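Local atomic coordinates of nucleoporin NUP170 (Chaetomium thermophilum, PDB entry 5HAX), a protein that probably serves as a scaffold nucleoporin of the nuclear pore complex, joining an N-terminal beta-propeller to a helical region. Residues D196-F201 against C213-H218; S141-L146 against V169-S174. One frame throughout, in Å; residues are numbered along the deposited sequence.

Contact 1. Residues D196-F201 against C213-H218; sequences DIHEIF and CGKINH
From His198 to Phe201 the chain runs antiparallel to Cys213-Asn217, with strand axes 4.6 Å apart at closest approach, and paired backbone bonds link Glu199 with Ile216 and Phe201 with Gly214. Past the last strand pair, His218 N still reaches Ile197 O at 2.9 Å. On the face that carries Glu199 and Phe201, the carboxylate of Glu199 takes a short bond from the imidazole: His218 NE2 to Glu199 OE1 is 2.7 Å, made to the anti lone pair and tilted 19° from the ring plane. The extended chain of Glu199, its CG anti to the backbone N (chi1 178°), carries the carboxylate out to that ring, while OE2 pairs with Arg186, so both oxygens are held. Next to it, Ile216 CD1 abuts the edge of the Phe201 ring, 3.3 Å from CE2. This is the hairpin of the two last strands in a four-stranded antiparallel blade of the beta-propeller, with 213-217 at the blade's edge. The other face bears His198, Ile200, Lys215 and Asn217. There Lys215 CE approaches the imidazole obliquely, 3.7 Å from His198 CG, and NZ hydrogen-bonds the backbone Arg171 O, outside the hairpin. Where the hairpin strands part, Asn217 ND2 donates almost straight to Asp196 OD2 at 3.1 Å, arriving from above the carboxylate plane, and Asn217 OD1 accepts from Ser219 N.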
loop_
_atom_site.group_PDB
_atom_site.type_symbol
_atom_site.label_atom_id
_atom_site.label_comp_id
_atom_site.label_asym_id
_atom_site.label_seq_id
_atom_site.Cartn_x
_atom_site.Cartn_y
_atom_site.Cartn_z
ATOM N N ASP A 196 -20.537 6.337 -22.035
ATOM C CA ASP A 196 -21.299 7.046 -21.016
ATOM C C ASP A 196 -20.994 6.493 -19.631
ATOM O O ASP A 196 -20.738 5.299 -19.453
ATOM C CB ASP A 196 -22.801 6.933 -21.271
ATOM C CG ASP A 196 -23.231 7.590 -22.562
ATOM O OD1 ASP A 196 -22.422 8.323 -23.167
ATOM O OD2 ASP A 196 -24.394 7.376 -22.961
ATOM N N ILE A 197 -21.048 7.377 -18.638
ATOM C CA ILE A 197 -20.868 7.015 -17.238
ATOM C C ILE A 197 -22.167 7.304 -16.503
ATOM O O ILE A 197 -22.687 8.424 -16.566
ATOM C CB ILE A 197 -19.689 7.776 -16.605
ATOM C CG1 ILE A 197 -18.379 7.248 -17.198
ATOM C CG2 ILE A 197 -19.687 7.609 -15.082
ATOM C CD1 ILE A 197 -17.167 8.030 -16.798
ATOM N N HIS A 198 -22.686 6.293 -15.814
ATOM C CA HIS A 198 -23.889 6.412 -15.011
ATOM C C HIS A 198 -23.525 6.367 -13.534
ATOM O O HIS A 198 -22.450 5.898 -13.150
ATOM C CB HIS A 198 -24.883 5.288 -15.330
ATOM C CG HIS A 198 -25.329 5.256 -16.758
ATOM N ND1 HIS A 198 -24.583 4.667 -17.758
ATOM C CD2 HIS A 198 -26.447 5.731 -17.354
ATOM C CE1 HIS A 198 -25.223 4.783 -18.907
ATOM N NE2 HIS A 198 -26.358 5.426 -18.690
ATOM N N GLU A 199 -24.440 6.866 -12.708
ATOM C CA GLU A 199 -24.304 6.815 -11.260
ATOM C C GLU A 199 -25.601 6.296 -10.665
ATOM O O GLU A 199 -26.689 6.650 -11.128
ATOM C CB GLU A 199 -23.968 8.194 -10.668
ATOM C CG GLU A 199 -23.856 8.195 -9.142
ATOM C CD GLU A 199 -23.290 9.487 -8.585
ATOM O OE1 GLU A 199 -23.116 10.450 -9.358
ATOM O OE2 GLU A 199 -23.012 9.536 -7.366
ATOM N N ILE A 200 -25.480 5.447 -9.649
ATOM C CA ILE A 200 -26.627 4.927 -8.915
ATOM C C ILE A 200 -26.736 5.695 -7.605
ATOM O O ILE A 200 -25.774 5.759 -6.829
ATOM C CB ILE A 200 -26.501 3.415 -8.661
ATOM C CG1 ILE A 200 -26.584 2.660 -9.992
ATOM C CG2 ILE A 200 -27.598 2.944 -7.693
ATOM C CD1 ILE A 200 -26.662 1.156 -9.856
ATOM N N PHE A 201 -27.904 6.281 -7.368
ATOM C CA PHE A 201 -28.234 6.922 -6.105
ATOM C C PHE A 201 -29.138 6.003 -5.294
ATOM O O PHE A 201 -29.933 5.242 -5.848
ATOM C CB PHE A 201 -28.942 8.259 -6.332
ATOM C CG PHE A 201 -28.165 9.224 -7.176
ATOM C CD1 PHE A 201 -27.205 10.045 -6.609
ATOM C CD2 PHE A 201 -28.402 9.318 -8.535
ATOM C CE1 PHE A 201 -26.492 10.938 -7.384
ATOM C CE2 PHE A 201 -27.694 10.207 -9.314
ATOM C CZ PHE A 201 -26.737 11.021 -8.740
ATOM N N CYS A 213 -34.117 4.141 -4.906
ATOM C CA CYS A 213 -32.928 3.895 -5.711
ATOM C C CYS A 213 -33.142 4.452 -7.110
ATOM O O CYS A 213 -34.165 4.172 -7.740
ATOM C CB CYS A 213 -32.611 2.395 -5.782
ATOM S SG CYS A 213 -31.079 2.002 -6.660
ATOM N N GLY A 214 -32.169 5.233 -7.590
ATOM C CA GLY A 214 -32.269 5.858 -8.892
ATOM C C GLY A 214 -30.969 5.739 -9.662
ATOM O O GLY A 214 -29.926 5.367 -9.117
ATOM N N LYS A 215 -31.054 6.073 -10.949
ATOM C CA LYS A 215 -29.932 5.981 -11.871
ATOM C C LYS A 215 -29.998 7.151 -12.841
ATOM O O LYS A 215 -31.083 7.509 -13.310
ATOM C CB LYS A 215 -29.963 4.654 -12.638
ATOM C CG LYS A 215 -28.801 4.439 -13.587
ATOM C CD LYS A 215 -28.907 3.087 -14.272
ATOM C CE LYS A 215 -27.760 2.860 -15.242
ATOM N NZ LYS A 215 -27.850 1.529 -15.902
ATOM N N ILE A 216 -28.844 7.751 -13.138
ATOM C CA ILE A 216 -28.778 8.859 -14.084
ATOM C C ILE A 216 -27.531 8.723 -14.948
ATOM O O ILE A 216 -26.505 8.184 -14.521
ATOM C CB ILE A 216 -28.797 10.238 -13.375
ATOM C CG1 ILE A 216 -27.436 10.560 -12.746
ATOM C CG2 ILE A 216 -29.917 10.280 -12.338
ATOM C CD1 ILE A 216 -27.378 11.933 -12.094
ATOM N N ASN A 217 -27.637 9.228 -16.174
ATOM C CA ASN A 217 -26.525 9.285 -17.113
ATOM C C ASN A 217 -25.855 10.649 -16.993
ATOM O O ASN A 217 -26.473 11.675 -17.297
ATOM C CB ASN A 217 -27.032 9.046 -18.536
ATOM C CG ASN A 217 -25.910 8.838 -19.540
ATOM O OD1 ASN A 217 -24.813 9.378 -19.392
ATOM N ND2 ASN A 217 -26.189 8.055 -20.575
ATOM N N HIS A 218 -24.596 10.661 -16.550
ATOM C CA HIS A 218 -23.863 11.908 -16.372
ATOM C C HIS A 218 -23.296 12.464 -17.671
ATOM O O HIS A 218 -22.825 13.607 -17.676
ATOM C CB HIS A 218 -22.714 11.713 -15.378
ATOM C CG HIS A 218 -23.138 11.745 -13.944
ATOM N ND1 HIS A 218 -23.635 12.881 -13.341
ATOM C CD2 HIS A 218 -23.123 10.788 -12.986
ATOM C CE1 HIS A 218 -23.915 12.619 -12.076
ATOM N NE2 HIS A 218 -23.615 11.355 -11.836
#

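Contact 2. Residues S141-L146 against V169-S174; sequences SEIILL and VHRGGS
Ile143 and Val169 form the hydrogen-bonded antiparallel pair at the open end of a hairpin made by strands 142-151 and 159-170, the two last strands of one propeller blade. The close-fitting part is here: Ile143 N donates to Val169 O at 3.0 Å, the return bond from Val169 N to Ile143 O is longer at 3.3 Å, and Glu142 CB sits 3.3 Å from Val169 O. The side chains of Ile143 and Val169 share one face of the sheet. Ile143 turns its CD1 toward the loop that leaves the partner strand, where it rests 3.8 Å from Arg171 CA, the two side chains meeting at about a right angle. That face is covered by the neighbouring blade, with Ile200 on Ile143 and Cys213 on Val169. At the next pair toward the open end, non-hydrogen-bonded, Glu142 and His170 send their side chains apart. Beyond them the contact opens to solvent, though Arg171 N still donates nearly straight (177°) to Ser141 O at 2.9 Å, from above its carbonyl plane; one water joins the same oxygen to Gly172 N. The chain of Arg171 bends at chi3 (74°) and leads the guanidinium away to a phosphate ion, probably from the crystallisation liquor. Folded back on its own loop, the guanidinium grips one carbonyl side-on, with Arg171 NE 3.0 Å from Gly172 O and NH2 donating to that same oxygen.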
loop_
_atom_site.group_PDB
_atom_site.type_symbol
_atom_site.label_atom_id
_atom_site.label_comp_id
_atom_site.label_asym_id
_atom_site.label_seq_id
_atom_site.Cartn_x
_atom_site.Cartn_y
_atom_site.Cartn_z
ATOM N N SER A 141 -30.451 -6.740 -17.387
ATOM C CA SER A 141 -31.759 -6.134 -17.178
ATOM C C SER A 141 -31.799 -5.117 -16.046
ATOM O O SER A 141 -32.630 -4.208 -16.091
ATOM C CB SER A 141 -32.804 -7.226 -16.896
ATOM O OG SER A 141 -34.105 -6.678 -16.789
ATOM N N GLU A 142 -30.931 -5.232 -15.041
ATOM C CA GLU A 142 -31.016 -4.358 -13.878
ATOM C C GLU A 142 -29.708 -4.404 -13.100
ATOM O O GLU A 142 -28.858 -5.272 -13.316
ATOM C CB GLU A 142 -32.187 -4.766 -12.977
ATOM C CG GLU A 142 -32.078 -6.195 -12.463
ATOM C CD GLU A 142 -33.344 -6.676 -11.783
ATOM O OE1 GLU A 142 -33.454 -7.895 -11.529
ATOM O OE2 GLU A 142 -34.227 -5.839 -11.503
ATOM N N ILE A 143 -29.562 -3.445 -12.183
ATOM C CA ILE A 143 -28.494 -3.433 -11.189
ATOM C C ILE A 143 -29.133 -3.620 -9.819
ATOM O O ILE A 143 -30.161 -3.004 -9.513
ATOM C CB ILE A 143 -27.668 -2.132 -11.223
ATOM C CG1 ILE A 143 -27.000 -1.947 -12.591
ATOM C CG2 ILE A 143 -26.607 -2.154 -10.129
ATOM C CD1 ILE A 143 -27.862 -1.225 -13.606
ATOM N N ILE A 144 -28.507 -4.451 -8.990
ATOM C CA ILE A 144 -29.054 -4.861 -7.701
ATOM C C ILE A 144 -28.038 -4.525 -6.617
ATOM O O ILE A 144 -26.848 -4.828 -6.762
ATOM C CB ILE A 144 -29.386 -6.365 -7.690
ATOM C CG1 ILE A 144 -30.340 -6.705 -8.841
ATOM C CG2 ILE A 144 -29.996 -6.769 -6.352
ATOM C CD1 ILE A 144 -30.412 -8.180 -9.162
ATOM N N LEU A 145 -28.510 -3.904 -5.539
ATOM C CA LEU A 145 -27.684 -3.593 -4.379
ATOM C C LEU A 145 -28.017 -4.554 -3.246
ATOM O O LEU A 145 -29.193 -4.773 -2.939
ATOM C CB LEU A 145 -27.903 -2.154 -3.916
ATOM C CG LEU A 145 -27.717 -1.051 -4.956
ATOM C CD1 LEU A 145 -27.951 0.307 -4.312
ATOM C CD2 LEU A 145 -26.334 -1.123 -5.588
ATOM N N LEU A 146 -26.980 -5.118 -2.628
ATOM C CA LEU A 146 -27.130 -5.979 -1.464
ATOM C C LEU A 146 -26.246 -5.465 -0.339
ATOM O O LEU A 146 -25.089 -5.096 -0.563
ATOM C CB LEU A 146 -26.760 -7.433 -1.779
ATOM C CG LEU A 146 -27.640 -8.175 -2.784
ATOM C CD1 LEU A 146 -27.127 -9.592 -2.984
ATOM C CD2 LEU A 146 -29.090 -8.194 -2.331
ATOM N N VAL A 169 -32.621 -0.854 -9.836
ATOM C CA VAL A 169 -33.049 -0.010 -10.945
ATOM C C VAL A 169 -32.861 -0.773 -12.246
ATOM O O VAL A 169 -31.929 -1.569 -12.396
ATOM C CB VAL A 169 -32.274 1.326 -11.000
ATOM C CG1 VAL A 169 -32.808 2.300 -9.963
ATOM C CG2 VAL A 169 -30.780 1.092 -10.820
ATOM N N HIS A 170 -33.764 -0.526 -13.191
ATOM C CA HIS A 170 -33.628 -1.100 -14.519
ATOM C C HIS A 170 -32.379 -0.550 -15.195
ATOM O O HIS A 170 -32.071 0.641 -15.098
ATOM C CB HIS A 170 -34.871 -0.797 -15.354
ATOM C CG HIS A 170 -36.118 -1.429 -14.819
ATOM N ND1 HIS A 170 -37.335 -0.782 -14.800
ATOM C CD2 HIS A 170 -36.334 -2.652 -14.280
ATOM C CE1 HIS A 170 -38.247 -1.579 -14.273
ATOM N NE2 HIS A 170 -37.665 -2.721 -13.950
ATOM N N ARG A 171 -31.646 -1.437 -15.870
ATOM C CA ARG A 171 -30.364 -1.056 -16.451
ATOM C C ARG A 171 -30.546 -0.038 -17.567
ATOM O O ARG A 171 -29.959 1.050 -17.536
ATOM C CB ARG A 171 -29.640 -2.293 -16.985
ATOM C CG ARG A 171 -28.201 -2.024 -17.395
ATOM C CD ARG A 171 -27.669 -3.103 -18.319
ATOM N NE ARG A 171 -28.232 -3.003 -19.663
ATOM C CZ ARG A 171 -27.854 -3.756 -20.690
ATOM N NH1 ARG A 171 -26.905 -4.671 -20.531
ATOM N NH2 ARG A 171 -28.420 -3.595 -21.877
ATOM N N GLY A 172 -31.355 -0.379 -18.559
ATOM C CA GLY A 172 -31.453 0.398 -19.770
ATOM C C GLY A 172 -30.736 -0.269 -20.924
ATOM O O GLY A 172 -30.489 -1.478 -20.936
ATOM N N GLY A 173 -30.379 0.551 -21.913
ATOM C CA GLY A 173 -29.775 0.053 -23.131
ATOM C C GLY A 173 -28.274 -0.094 -23.103
ATOM O O GLY A 173 -27.713 -0.708 -24.015
ATOM N N SER A 174 -27.601 0.444 -22.088
ATOM C CA SER A 174 -26.145 0.445 -22.028
ATOM C C SER A 174 -25.647 -0.704 -21.158
ATOM O O SER A 174 -26.056 -0.840 -19.999
ATOM C CB SER A 174 -25.627 1.778 -21.487
ATOM O OG SER A 174 -25.907 2.838 -22.386
HETATM O O HOH W 1 -33.553 -2.694 -18.700
#

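In the fold
Coming from the N terminus, the chain first closes contact 2, where 169-174 returns beside 141-146 after 22 intervening residues, and thereby completes the blade built from strands 114-120 to 159-170. It then makes strands 178-181 and 187-190 before contact 1 closes a shorter loop of 11 residues between 196-201 and 213-218, finishing the next blade. The two loops are in series; neither encloses or crosses the other. Their centres are nevertheless only 10 Å apart, because the blades pack face to face, and the bond from Lys215 to the backbone of Arg171 ties the edge strand of the later blade to the chain leaving the earlier one.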